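Local atomic coordinates of mitochondrial association factor 1 (Toxoplasma gondii, PDB entry 6BXS), a protein that belongs to a parasite family linked to direct manipulation of host mitochondria and is built on a macro domain, a fold often associated with ADP-ribose recognition. Residues Asp7-Arg12 and Thr263-Leu268; Arg228-Ile233 and Glu259-Ala264; Val239-Ala244 and Leu254-Glu259. One frame throughout, in Å; residues are numbered along the deposited sequence.

Interaction 1 of 3, residues Asp7-Arg12 and Thr263-Leu268; sequences DPLTLR and TALRGL. With SO4 (sulfate ion), chain H.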
ATOM      1  N   ASP A   7      15.401   9.013  -9.690  1.00 36.99           N
ATOM      2  CA  ASP A   7      15.473   8.423 -11.025  1.00 31.79           C
ATOM      3  C   ASP A   7      14.511   7.245 -11.163  1.00 32.17           C
ATOM      4  O   ASP A   7      14.666   6.241 -10.470  1.00 32.05           O
ATOM      5  CB  ASP A   7      16.899   7.957 -11.328  1.00 32.80           C
ATOM      6  CG  ASP A   7      17.023   7.322 -12.705  1.00 38.37           C
ATOM      7  OD1 ASP A   7      16.452   7.876 -13.667  1.00 33.74           O
ATOM      8  OD2 ASP A   7      17.680   6.265 -12.823  1.00 32.82           O
ATOM      9  N   PRO A   8      13.517   7.356 -12.060  1.00 33.48           N
ATOM     10  CA  PRO A   8      12.602   6.223 -12.232  1.00 29.39           C
ATOM     11  C   PRO A   8      13.204   5.122 -13.109  1.00 32.51           C
ATOM     12  O   PRO A   8      12.908   5.046 -14.303  1.00 31.90           O
ATOM     13  CB  PRO A   8      11.382   6.866 -12.895  1.00 27.25           C
ATOM     14  CG  PRO A   8      11.945   7.990 -13.687  1.00 37.50           C
ATOM     15  CD  PRO A   8      13.151   8.492 -12.927  1.00 29.67           C
ATOM     16  N   LEU A   9      14.050   4.285 -12.516  1.00 25.83           N
ATOM     17  CA  LEU A   9      14.630   3.152 -13.229  1.00 26.83           C
ATOM     18  C   LEU A   9      13.539   2.155 -13.599  1.00 31.52           C
ATOM     19  O   LEU A   9      12.844   1.630 -12.728  1.00 26.37           O
ATOM     20  CB  LEU A   9      15.709   2.472 -12.380  1.00 24.37           C
ATOM     21  CG  LEU A   9      16.248   1.126 -12.873  1.00 30.35           C
ATOM     22  CD1 LEU A   9      16.903   1.255 -14.242  1.00 25.42           C
ATOM     23  CD2 LEU A   9      17.225   0.553 -11.857  1.00 28.70           C
ATOM     24  N   THR A  10      13.396   1.899 -14.897  1.00 23.17           N
ATOM     25  CA  THR A  10      12.365   1.002 -15.406  1.00 23.40           C
ATOM     26  C   THR A  10      12.992  -0.272 -15.962  1.00 33.71           C
ATOM     27  O   THR A  10      13.897  -0.215 -16.797  1.00 30.78           O
ATOM     28  CB  THR A  10      11.523   1.684 -16.501  1.00 28.62           C
ATOM     29  OG1 THR A  10      10.960   2.897 -15.987  1.00 33.67           O
ATOM     30  CG2 THR A  10      10.400   0.771 -16.970  1.00 28.79           C
ATOM     31  N   LEU A  11      12.503  -1.417 -15.492  1.00 25.40           N
ATOM     32  CA  LEU A  11      13.005  -2.719 -15.918  1.00 30.81           C
ATOM     33  C   LEU A  11      11.854  -3.659 -16.255  1.00 27.77           C
ATOM     34  O   LEU A  11      10.846  -3.696 -15.550  1.00 26.50           O
ATOM     35  CB  LEU A  11      13.885  -3.335 -14.828  1.00 27.47           C
ATOM     36  CG  LEU A  11      15.148  -2.549 -14.466  1.00 31.63           C
ATOM     37  CD1 LEU A  11      15.829  -3.164 -13.255  1.00 28.50           C
ATOM     38  CD2 LEU A  11      16.108  -2.488 -15.642  1.00 30.47           C
ATOM     39  N   ARG A  12      12.014  -4.420 -17.335  1.00 29.71           N
ATOM     40  CA  ARG A  12      10.984  -5.349 -17.784  1.00 29.31           C
ATOM     41  C   ARG A  12      11.192  -6.725 -17.167  1.00 28.23           C
ATOM     42  O   ARG A  12      12.320  -7.203 -17.065  1.00 23.96           O
ATOM     43  CB  ARG A  12      10.983  -5.455 -19.307  1.00 38.24           C
ATOM     44  CG  ARG A  12       9.921  -6.390 -19.859  1.00 34.20           C
ATOM     45  CD  ARG A  12       9.575  -6.028 -21.292  1.00 41.04           C
ATOM     46  NE  ARG A  12       8.892  -4.738 -21.362  1.00 48.34           N
ATOM     47  CZ  ARG A  12       8.851  -3.961 -22.439  1.00 40.88           C
ATOM     48  NH1 ARG A  12       9.462  -4.326 -23.559  1.00 60.47           N
ATOM     49  NH2 ARG A  12       8.201  -2.806 -22.395  1.00 42.07           N
ATOM     50  N   THR A 263      16.511  -3.308  -1.808  1.00 27.77           N
ATOM     51  CA  THR A 263      16.111  -4.692  -1.590  1.00 28.02           C
ATOM     52  C   THR A 263      14.935  -5.113  -2.470  1.00 25.49           C
ATOM     53  O   THR A 263      14.877  -6.257  -2.919  1.00 28.50           O
ATOM     54  CB  THR A 263      15.758  -4.919  -0.107  1.00 29.64           C
ATOM     55  OG1 THR A 263      16.957  -4.851   0.673  1.00 28.27           O
ATOM     56  CG2 THR A 263      15.105  -6.276   0.120  1.00 25.18           C
ATOM     57  N   ALA A 264      14.000  -4.197  -2.713  1.00 22.82           N
ATOM     58  CA  ALA A 264      12.854  -4.500  -3.565  1.00 22.68           C
ATOM     59  C   ALA A 264      13.326  -4.886  -4.964  1.00 23.41           C
ATOM     60  O   ALA A 264      12.877  -5.880  -5.534  1.00 21.78           O
ATOM     61  CB  ALA A 264      11.906  -3.312  -3.634  1.00 18.98           C
ATOM     62  N   LEU A 265      14.241  -4.089  -5.502  1.00 25.41           N
ATOM     63  CA  LEU A 265      14.838  -4.351  -6.805  1.00 23.74           C
ATOM     64  C   LEU A 265      15.565  -5.694  -6.835  1.00 24.63           C
ATOM     65  O   LEU A 265      15.310  -6.522  -7.705  1.00 27.06           O
ATOM     66  CB  LEU A 265      15.803  -3.220  -7.169  1.00 26.40           C
ATOM     67  CG  LEU A 265      16.582  -3.354  -8.482  1.00 24.09           C
ATOM     68  CD1 LEU A 265      15.641  -3.394  -9.673  1.00 27.55           C
ATOM     69  CD2 LEU A 265      17.572  -2.213  -8.621  1.00 26.25           C
ATOM     70  N   ARG A 266      16.463  -5.906  -5.877  1.00 28.06           N
ATOM     71  CA  ARG A 266      17.282  -7.117  -5.847  1.00 28.36           C
ATOM     72  C   ARG A 266      16.454  -8.391  -5.740  1.00 26.84           C
ATOM     73  O   ARG A 266      16.791  -9.407  -6.347  1.00 27.23           O
ATOM     74  CB  ARG A 266      18.267  -7.069  -4.681  1.00 34.74           C
ATOM     75  CG  ARG A 266      19.504  -6.232  -4.937  1.00 40.99           C
ATOM     76  CD  ARG A 266      20.707  -6.834  -4.234  1.00 45.09           C
ATOM     77  NE  ARG A 266      21.651  -5.820  -3.778  1.00 51.91           N
ATOM     78  CZ  ARG A 266      22.818  -6.091  -3.205  1.00 49.13           C
ATOM     79  NH1 ARG A 266      23.198  -7.349  -3.022  1.00 51.16           N
ATOM     80  NH2 ARG A 266      23.610  -5.101  -2.819  1.00 58.58           N
ATOM     81  N   GLY A 267      15.384  -8.342  -4.954  1.00 28.21           N
ATOM     82  CA  GLY A 267      14.528  -9.499  -4.775  1.00 24.25           C
ATOM     83  C   GLY A 267      13.881  -9.918  -6.080  1.00 27.12           C
ATOM     84  O   GLY A 267      13.823 -11.104  -6.406  1.00 27.76           O
ATOM     85  N   LEU A 268      13.398  -8.937  -6.835  1.00 23.69           N
ATOM     86  CA  LEU A 268      12.738  -9.205  -8.107  1.00 29.13           C
ATOM     87  C   LEU A 268      13.744  -9.575  -9.195  1.00 27.44           C
ATOM     88  O   LEU A 268      13.446 -10.396 -10.061  1.00 28.83           O
ATOM     89  CB  LEU A 268      11.907  -7.995  -8.539  1.00 23.00           C
ATOM     90  CG  LEU A 268      10.482  -7.955  -7.979  1.00 22.73           C
ATOM     91  CD1 LEU A 268       9.854  -6.581  -8.179  1.00 24.70           C
ATOM     92  CD2 LEU A 268       9.614  -9.031  -8.622  1.00 24.09           C
TER
HETATM   93  S   SO4 H 505      21.208 -10.627  -3.845  1.00 62.09           S
HETATM   94  O1  SO4 H 505      21.701 -11.723  -3.014  1.00 61.22           O
HETATM   95  O2  SO4 H 505      20.205  -9.870  -3.098  1.00 56.69           O
HETATM   96  O3  SO4 H 505      22.316  -9.745  -4.203  1.00 53.81           O
HETATM   97  O4  SO4 H 505      20.612 -11.172  -5.062  1.00 49.62           O
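Leu9, Leu11 and Leu265 carry this contact without any flat group, whereas at the next residue, Arg266, the guanidinium meets a sulfate ion at its edge, close to its own plane. There Arg266 NH1 donates to O3 of the sulfate at 2.8 Å, with an N-H...O angle of 151°. Arg266 CD lies 3.3 Å from sulfate O2, so the aliphatic part of the arm also rests against the anion. The sulfate probably comes from the crystallisation liquor. Within the macro domain, the contact joins the edge strand 8-13 to the start of the C-terminal helix 263-276. Leu265 has its CG anti to the backbone N (chi1 177°), and its two methyls meet different strand residues. Leu9 and Leu11, two positions apart, both leave the strand toward the helix at CB. The strand is held to strand 19-24 by backbone bonds, and Phe23 of that strand also touches Leu265, which extends the apolar patch. At the start of the strand, Pro8 is the centre of an inverse gamma turn closed by Leu9 N to Asp7 O at 2.9 Å. The junction is small and lies at the surface: Leu9 CD2 approaches Leu265 CD2 loosely at 4.3 Å, while the side chains of Leu11 and Leu265 cross at about a right angle, with their CD1 methyls 3.6 Å apart.

Interaction 2 of 3, residues Arg228-Ile233 and Glu259-Ala264; sequences RGLHSI and EPSDTA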
ATOM      1  N   ARG A 228      14.451  -9.896  11.348  1.00 27.02           N
ATOM      2  CA  ARG A 228      14.490 -10.474  10.006  1.00 27.46           C
ATOM      3  C   ARG A 228      15.454  -9.743   9.073  1.00 26.91           C
ATOM      4  O   ARG A 228      15.538  -8.515   9.082  1.00 30.46           O
ATOM      5  CB  ARG A 228      13.086 -10.477   9.394  1.00 25.75           C
ATOM      6  CG  ARG A 228      13.021 -11.096   8.010  1.00 24.75           C
ATOM      7  CD  ARG A 228      11.587 -11.322   7.554  1.00 23.91           C
ATOM      8  NE  ARG A 228      10.973 -12.467   8.220  1.00 20.11           N
ATOM      9  CZ  ARG A 228      11.200 -13.737   7.892  1.00 23.11           C
ATOM     10  NH1 ARG A 228      12.034 -14.037   6.904  1.00 26.36           N
ATOM     11  NH2 ARG A 228      10.594 -14.711   8.555  1.00 26.20           N
ATOM     12  N   GLY A 229      16.177 -10.517   8.267  1.00 25.71           N
ATOM     13  CA  GLY A 229      17.104  -9.966   7.296  1.00 27.29           C
ATOM     14  C   GLY A 229      16.372  -9.391   6.099  1.00 28.96           C
ATOM     15  O   GLY A 229      15.330  -9.905   5.693  1.00 24.36           O
ATOM     16  N   LEU A 230      16.920  -8.323   5.529  1.00 28.47           N
ATOM     17  CA  LEU A 230      16.263  -7.628   4.428  1.00 26.01           C
ATOM     18  C   LEU A 230      16.185  -8.494   3.176  1.00 28.79           C
ATOM     19  O   LEU A 230      15.247  -8.369   2.392  1.00 30.93           O
ATOM     20  CB  LEU A 230      16.987  -6.317   4.117  1.00 24.62           C
ATOM     21  CG  LEU A 230      16.591  -5.122   4.987  1.00 34.97           C
ATOM     22  CD1 LEU A 230      17.544  -3.956   4.766  1.00 35.94           C
ATOM     23  CD2 LEU A 230      15.157  -4.696   4.698  1.00 32.22           C
ATOM     24  N   HIS A 231      17.161  -9.377   2.990  1.00 30.27           N
ATOM     25  CA  HIS A 231      17.168 -10.251   1.823  1.00 32.54           C
ATOM     26  C   HIS A 231      15.919 -11.125   1.789  1.00 30.24           C
ATOM     27  O   HIS A 231      15.276 -11.264   0.747  1.00 28.90           O
ATOM     28  CB  HIS A 231      18.416 -11.133   1.804  1.00 34.43           C
ATOM     29  CG  HIS A 231      18.382 -12.193   0.748  1.00 34.24           C
ATOM     30  ND1 HIS A 231      17.886 -13.459   0.979  1.00 34.25           N
ATOM     31  CD2 HIS A 231      18.768 -12.172  -0.550  1.00 35.81           C
ATOM     32  CE1 HIS A 231      17.975 -14.173  -0.129  1.00 36.20           C
ATOM     33  NE2 HIS A 231      18.506 -13.415  -1.072  1.00 35.80           N
ATOM     34  N   SER A 232      15.576 -11.710   2.932  1.00 29.64           N
ATOM     35  CA  SER A 232      14.406 -12.578   3.024  1.00 28.50           C
ATOM     36  C   SER A 232      13.121 -11.808   2.734  1.00 26.14           C
ATOM     37  O   SER A 232      12.122 -12.392   2.319  1.00 29.12           O
ATOM     38  CB  SER A 232      14.323 -13.220   4.408  1.00 29.37           C
ATOM     39  OG  SER A 232      14.099 -12.240   5.406  1.00 28.77           O
ATOM     40  N   ILE A 233      13.153 -10.497   2.955  1.00 26.74           N
ATOM     41  CA  ILE A 233      11.986  -9.651   2.736  1.00 28.45           C
ATOM     42  C   ILE A 233      11.859  -9.278   1.261  1.00 23.73           C
ATOM     43  O   ILE A 233      10.751  -9.178   0.731  1.00 26.40           O
ATOM     44  CB  ILE A 233      12.056  -8.378   3.603  1.00 24.41           C
ATOM     45  CG1 ILE A 233      12.004  -8.770   5.084  1.00 26.88           C
ATOM     46  CG2 ILE A 233      10.918  -7.418   3.247  1.00 25.46           C
ATOM     47  CD1 ILE A 233      11.982  -7.610   6.055  1.00 30.90           C
ATOM     48  N   GLU A 259      14.646   2.594  -0.873  1.00 30.97           N
ATOM     49  CA  GLU A 259      15.330   2.484   0.407  1.00 33.45           C
ATOM     50  C   GLU A 259      16.778   2.075   0.122  1.00 34.70           C
ATOM     51  O   GLU A 259      17.035   1.346  -0.841  1.00 29.55           O
ATOM     52  CB  GLU A 259      14.622   1.492   1.338  1.00 35.23           C
ATOM     53  CG  GLU A 259      14.258   0.147   0.716  1.00 33.96           C
ATOM     54  CD  GLU A 259      15.392  -0.860   0.745  1.00 33.83           C
ATOM     55  OE1 GLU A 259      16.290  -0.744   1.607  1.00 35.01           O
ATOM     56  OE2 GLU A 259      15.376  -1.779  -0.098  1.00 32.32           O
ATOM     57  N   PRO A 260      17.728   2.560   0.944  1.00 33.80           N
ATOM     58  CA  PRO A 260      19.166   2.478   0.636  1.00 29.95           C
ATOM     59  C   PRO A 260      19.702   1.113   0.180  1.00 29.70           C
ATOM     60  O   PRO A 260      20.665   1.095  -0.587  1.00 36.02           O
ATOM     61  CB  PRO A 260      19.815   2.876   1.964  1.00 34.13           C
ATOM     62  CG  PRO A 260      18.846   3.814   2.571  1.00 36.02           C
ATOM     63  CD  PRO A 260      17.488   3.289   2.205  1.00 35.11           C
ATOM     64  N   SER A 261      19.110   0.007   0.624  1.00 28.95           N
ATOM     65  CA  SER A 261      19.632  -1.320   0.280  1.00 33.07           C
ATOM     66  C   SER A 261      19.084  -1.855  -1.046  1.00 28.49           C
ATOM     67  O   SER A 261      19.486  -2.931  -1.495  1.00 26.19           O
ATOM     68  CB  SER A 261      19.322  -2.322   1.397  1.00 32.24           C
ATOM     69  OG  SER A 261      17.945  -2.650   1.428  1.00 34.82           O
ATOM     70  N   ASP A 262      18.171  -1.106  -1.661  1.00 29.17           N
ATOM     71  CA  ASP A 262      17.594  -1.469  -2.957  1.00 29.18           C
ATOM     72  C   ASP A 262      17.055  -2.903  -2.950  1.00 29.64           C
ATOM     73  O   ASP A 262      17.109  -3.614  -3.954  1.00 28.68           O
ATOM     74  CB  ASP A 262      18.644  -1.284  -4.065  1.00 29.84           C
ATOM     75  CG  ASP A 262      18.264  -0.201  -5.068  1.00 32.47           C
ATOM     76  OD1 ASP A 262      17.064   0.122  -5.197  1.00 26.91           O
ATOM     77  OD2 ASP A 262      19.177   0.327  -5.740  1.00 30.84           O
ATOM     78  N   THR A 263      16.511  -3.308  -1.808  1.00 27.77           N
ATOM     79  CA  THR A 263      16.111  -4.692  -1.590  1.00 28.02           C
ATOM     80  C   THR A 263      14.935  -5.113  -2.470  1.00 25.49           C
ATOM     81  O   THR A 263      14.877  -6.257  -2.919  1.00 28.50           O
ATOM     82  CB  THR A 263      15.758  -4.919  -0.107  1.00 29.64           C
ATOM     83  OG1 THR A 263      16.957  -4.851   0.673  1.00 28.27           O
ATOM     84  CG2 THR A 263      15.105  -6.276   0.120  1.00 25.18           C
ATOM     85  N   ALA A 264      14.000  -4.197  -2.713  1.00 22.82           N
ATOM     86  CA  ALA A 264      12.854  -4.500  -3.565  1.00 22.68           C
ATOM     87  C   ALA A 264      13.326  -4.886  -4.964  1.00 23.41           C
ATOM     88  O   ALA A 264      12.877  -5.880  -5.534  1.00 21.78           O
ATOM     89  CB  ALA A 264      11.906  -3.312  -3.634  1.00 18.98           C
TER
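Leu230 meets Ser261, in the turn before helix 263-276, and Thr263, within that helix, by packing alone, with no hydrogen bond across the contact. The end of the leucine lies over the serine, Leu230 CD1 standing 3.6 Å from Ser261 OG. Its root faces the threonine, with Leu230 CB 3.7 Å from Thr263 OG1. The methyl of Thr263 is pressed against the backbone instead: CG2 comes to 3.1 Å from Leu230 O, a tight fit.

The hydrogen bonds stay within each segment. A type I turn from Glu259 to Asp262 leads into the helix, and the bent side chain of Glu259 (chi1 48°) brings its carboxylate to the helix start. Asp262, at the N-cap position, makes no capping bond with its side chain; Glu259 OE2 accepts from Thr263 N at 2.6 Å (N-H...O 151°), met nearly along its C-O bond. Glu259 OE1 has two donors. Ser261 OG, held between its own N and carbonyl carbon (chi1 72°), donates to the syn lone pair of Glu259 OE1, while Ser261 N arrives from well above the carboxylate plane. Thr263 OG1 in turn donates to Ser261 OG at 2.5 Å, a relay to the carboxylate that would hold both hydroxyls in place. On the other segment, Ser232 OG donates to Gly229 O at 2.7 Å and receives Arg228 NH1 at 3.1 Å, nearly in the guanidinium plane.

Charge enters through Arg228, which forms a salt bridge with Asp179 and a cation-pi contact with Tyr182. Leu218, in a loop, touches both Leu230 and Thr263, while Ile233 packs on helix 179-202, so helix 230-248 contacts that helix as well as the start of helix 263-276.

Interaction 3 of 3, residues Val239-Ala244 and Leu254-Glu259; sequences VAVEAA and LQFMYE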
ATOM      1  N   VAL A 239       8.238 -12.733  -4.668  1.00 21.71           N
ATOM      2  CA  VAL A 239       7.366 -13.882  -4.876  1.00 24.87           C
ATOM      3  C   VAL A 239       5.894 -13.499  -4.702  1.00 23.85           C
ATOM      4  O   VAL A 239       5.026 -14.010  -5.411  1.00 19.28           O
ATOM      5  CB  VAL A 239       7.730 -15.031  -3.909  1.00 29.54           C
ATOM      6  CG1 VAL A 239       6.688 -16.140  -3.952  1.00 31.82           C
ATOM      7  CG2 VAL A 239       9.101 -15.590  -4.256  1.00 31.41           C
ATOM      8  N   ALA A 240       5.615 -12.602  -3.761  1.00 22.74           N
ATOM      9  CA  ALA A 240       4.249 -12.140  -3.538  1.00 22.37           C
ATOM     10  C   ALA A 240       3.744 -11.350  -4.741  1.00 20.71           C
ATOM     11  O   ALA A 240       2.579 -11.463  -5.125  1.00 21.10           O
ATOM     12  CB  ALA A 240       4.170 -11.293  -2.276  1.00 21.51           C
ATOM     13  N   VAL A 241       4.622 -10.545  -5.328  1.00 19.04           N
ATOM     14  CA  VAL A 241       4.275  -9.769  -6.512  1.00 20.61           C
ATOM     15  C   VAL A 241       3.991 -10.690  -7.700  1.00 21.64           C
ATOM     16  O   VAL A 241       3.035 -10.470  -8.443  1.00 21.56           O
ATOM     17  CB  VAL A 241       5.398  -8.774  -6.874  1.00 22.39           C
ATOM     18  CG1 VAL A 241       5.208  -8.212  -8.284  1.00 22.59           C
ATOM     19  CG2 VAL A 241       5.445  -7.637  -5.856  1.00 18.57           C
ATOM     20  N   GLU A 242       4.825 -11.711  -7.879  1.00 22.05           N
ATOM     21  CA  GLU A 242       4.642 -12.672  -8.968  1.00 26.16           C
ATOM     22  C   GLU A 242       3.278 -13.348  -8.889  1.00 23.04           C
ATOM     23  O   GLU A 242       2.584 -13.481  -9.898  1.00 19.42           O
ATOM     24  CB  GLU A 242       5.742 -13.738  -8.944  1.00 29.93           C
ATOM     25  CG  GLU A 242       7.122 -13.236  -9.349  1.00 30.49           C
ATOM     26  CD  GLU A 242       8.188 -14.313  -9.240  1.00 31.00           C
ATOM     27  OE1 GLU A 242       8.288 -15.148 -10.164  1.00 33.21           O
ATOM     28  OE2 GLU A 242       8.925 -14.326  -8.231  1.00 31.72           O
ATOM     29  N   ALA A 243       2.901 -13.766  -7.684  1.00 21.26           N
ATOM     30  CA  ALA A 243       1.641 -14.470  -7.476  1.00 20.58           C
ATOM     31  C   ALA A 243       0.450 -13.553  -7.730  1.00 21.62           C
ATOM     32  O   ALA A 243      -0.553 -13.975  -8.303  1.00 20.99           O
ATOM     33  CB  ALA A 243       1.579 -15.035  -6.063  1.00 22.88           C
ATOM     34  N   ALA A 244       0.567 -12.302  -7.296  1.00 20.28           N
ATOM     35  CA  ALA A 244      -0.511 -11.330  -7.449  1.00 16.56           C
ATOM     36  C   ALA A 244      -0.738 -10.971  -8.916  1.00 22.41           C
ATOM     37  O   ALA A 244      -1.879 -10.873  -9.363  1.00 19.57           O
ATOM     38  CB  ALA A 244      -0.209 -10.079  -6.643  1.00 19.29           C
ATOM     39  N   LEU A 254       3.229  -1.014 -11.683  1.00 24.19           N
ATOM     40  CA  LEU A 254       3.899  -1.150 -10.394  1.00 24.94           C
ATOM     41  C   LEU A 254       5.086  -0.196 -10.275  1.00 26.46           C
ATOM     42  O   LEU A 254       5.942  -0.137 -11.160  1.00 22.22           O
ATOM     43  CB  LEU A 254       4.377  -2.589 -10.182  1.00 23.30           C
ATOM     44  CG  LEU A 254       3.311  -3.672 -10.013  1.00 33.65           C
ATOM     45  CD1 LEU A 254       3.974  -5.033  -9.866  1.00 40.63           C
ATOM     46  CD2 LEU A 254       2.424  -3.386  -8.818  1.00 32.47           C
ATOM     47  N   GLN A 255       5.119   0.546  -9.173  1.00 21.09           N
ATOM     48  CA  GLN A 255       6.251   1.399  -8.834  1.00 18.48           C
ATOM     49  C   GLN A 255       6.711   1.077  -7.419  1.00 23.68           C
ATOM     50  O   GLN A 255       5.887   0.914  -6.520  1.00 26.35           O
ATOM     51  CB  GLN A 255       5.880   2.878  -8.935  1.00 18.93           C
ATOM     52  CG  GLN A 255       5.240   3.286 -10.244  1.00 22.77           C
ATOM     53  CD  GLN A 255       4.857   4.753 -10.262  1.00 23.95           C
ATOM     54  OE1 GLN A 255       5.031   5.464  -9.270  1.00 24.56           O
ATOM     55  NE2 GLN A 255       4.335   5.215 -11.390  1.00 25.73           N
ATOM     56  N   PHE A 256       8.024   0.984  -7.228  1.00 22.42           N
ATOM     57  CA  PHE A 256       8.595   0.740  -5.909  1.00 24.64           C
ATOM     58  C   PHE A 256       9.406   1.935  -5.429  1.00 27.21           C
ATOM     59  O   PHE A 256      10.284   2.432  -6.136  1.00 24.53           O
ATOM     60  CB  PHE A 256       9.465  -0.515  -5.922  1.00 25.09           C
ATOM     61  CG  PHE A 256       8.678  -1.792  -5.940  1.00 28.98           C
ATOM     62  CD1 PHE A 256       8.201  -2.339  -4.762  1.00 27.28           C
ATOM     63  CD2 PHE A 256       8.408  -2.441  -7.132  1.00 25.62           C
ATOM     64  CE1 PHE A 256       7.470  -3.511  -4.772  1.00 30.64           C
ATOM     65  CE2 PHE A 256       7.678  -3.614  -7.147  1.00 28.36           C
ATOM     66  CZ  PHE A 256       7.209  -4.149  -5.965  1.00 26.72           C
ATOM     67  N   MET A 257       9.100   2.387  -4.218  1.00 28.80           N
ATOM     68  CA  MET A 257       9.807   3.502  -3.605  1.00 26.21           C
ATOM     69  C   MET A 257      11.213   3.072  -3.212  1.00 25.17           C
ATOM     70  O   MET A 257      11.529   1.881  -3.220  1.00 27.11           O
ATOM     71  CB  MET A 257       9.041   4.011  -2.386  1.00 24.46           C
ATOM     72  CG  MET A 257       7.613   4.431  -2.700  1.00 22.90           C
ATOM     73  SD  MET A 257       6.614   4.704  -1.228  1.00 26.33           S
ATOM     74  CE  MET A 257       7.477   6.088  -0.485  1.00 32.93           C
ATOM     75  N   TYR A 258      12.050   4.040  -2.855  1.00 23.85           N
ATOM     76  CA  TYR A 258      13.460   3.769  -2.613  1.00 28.17           C
ATOM     77  C   TYR A 258      13.790   3.574  -1.140  1.00 29.71           C
ATOM     78  O   TYR A 258      13.277   4.283  -0.275  1.00 27.32           O
ATOM     79  CB  TYR A 258      14.320   4.905  -3.165  1.00 29.77           C
ATOM     80  CG  TYR A 258      15.803   4.678  -2.974  1.00 29.85           C
ATOM     81  CD1 TYR A 258      16.527   3.901  -3.869  1.00 31.62           C
ATOM     82  CD2 TYR A 258      16.477   5.231  -1.893  1.00 35.01           C
ATOM     83  CE1 TYR A 258      17.883   3.688  -3.697  1.00 34.08           C
ATOM     84  CE2 TYR A 258      17.832   5.022  -1.711  1.00 34.97           C
ATOM     85  CZ  TYR A 258      18.530   4.250  -2.617  1.00 37.10           C
ATOM     86  OH  TYR A 258      19.879   4.041  -2.442  1.00 40.32           O
ATOM     87  N   GLU A 259      14.646   2.594  -0.873  1.00 30.97           N
ATOM     88  CA  GLU A 259      15.330   2.484   0.407  1.00 33.45           C
ATOM     89  C   GLU A 259      16.778   2.075   0.122  1.00 34.70           C
ATOM     90  O   GLU A 259      17.035   1.346  -0.841  1.00 29.55           O
ATOM     91  CB  GLU A 259      14.622   1.492   1.338  1.00 35.23           C
ATOM     92  CG  GLU A 259      14.258   0.147   0.716  1.00 33.96           C
ATOM     93  CD  GLU A 259      15.392  -0.860   0.745  1.00 33.83           C
ATOM     94  OE1 GLU A 259      16.290  -0.744   1.607  1.00 35.01           O
ATOM     95  OE2 GLU A 259      15.376  -1.779  -0.098  1.00 32.32           O
TER
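Val241 sets CG1 anti to its backbone N (chi1 166°) and CG2 anti to its carbonyl carbon, so its two methyls diverge toward two strand residues, Leu254 and Phe256. Each of these turns CG anti to its carbonyl carbon, and with one residue between them they leave the strand on the same side, toward the helix at CB. Val241 and Leu254 reach for each other tip to tip, CG1 to CD1 at 3.8 Å. With Phe256 the approach differs: the two side chains slide past each other in opposite directions, and Val241 CG2 comes up in the plane of the ring, at its edge, 3.9 Å from CZ. One valine is thus shared between an aliphatic end and an aromatic rim, and all three residues are buried. This is core packing of a beta-alpha-beta crossover, in which strand 213-216, helix 230-248 and strand 253-256 follow one another. Phe256 also meets Phe23, their ring planes nearly parallel. Strand 253-256 runs between strands 19-24 and 213-216, hydrogen-bonded to both, while the helix also packs on helix 179-202, where Met190 touches Val241.

Overall arrangement
All three contacts lie on one side of the chain's centre and involve its C-terminal part, which interaction 1 ties to the N-terminal strand. Interactions 1 and 2 share Thr263 and Ala264 and lie about 12 Å apart between centres: helix 263-276 meets the edge strand in one and helix 230-248 in the other. Interaction 3 is buried, nearer the chain's centre, about 9 Å from interaction 1 and 12 Å from interaction 2 between centres. Phe256 connects it to helix 263-276, since Leu268 CD1 lies 3.8 Å from Phe256 CE2 and Ala264 CB lies 4.0 Å from Phe256 CD1. Glu259 belongs to both interactions 2 and 3. The sulfate sits on Arg266 of interaction 1.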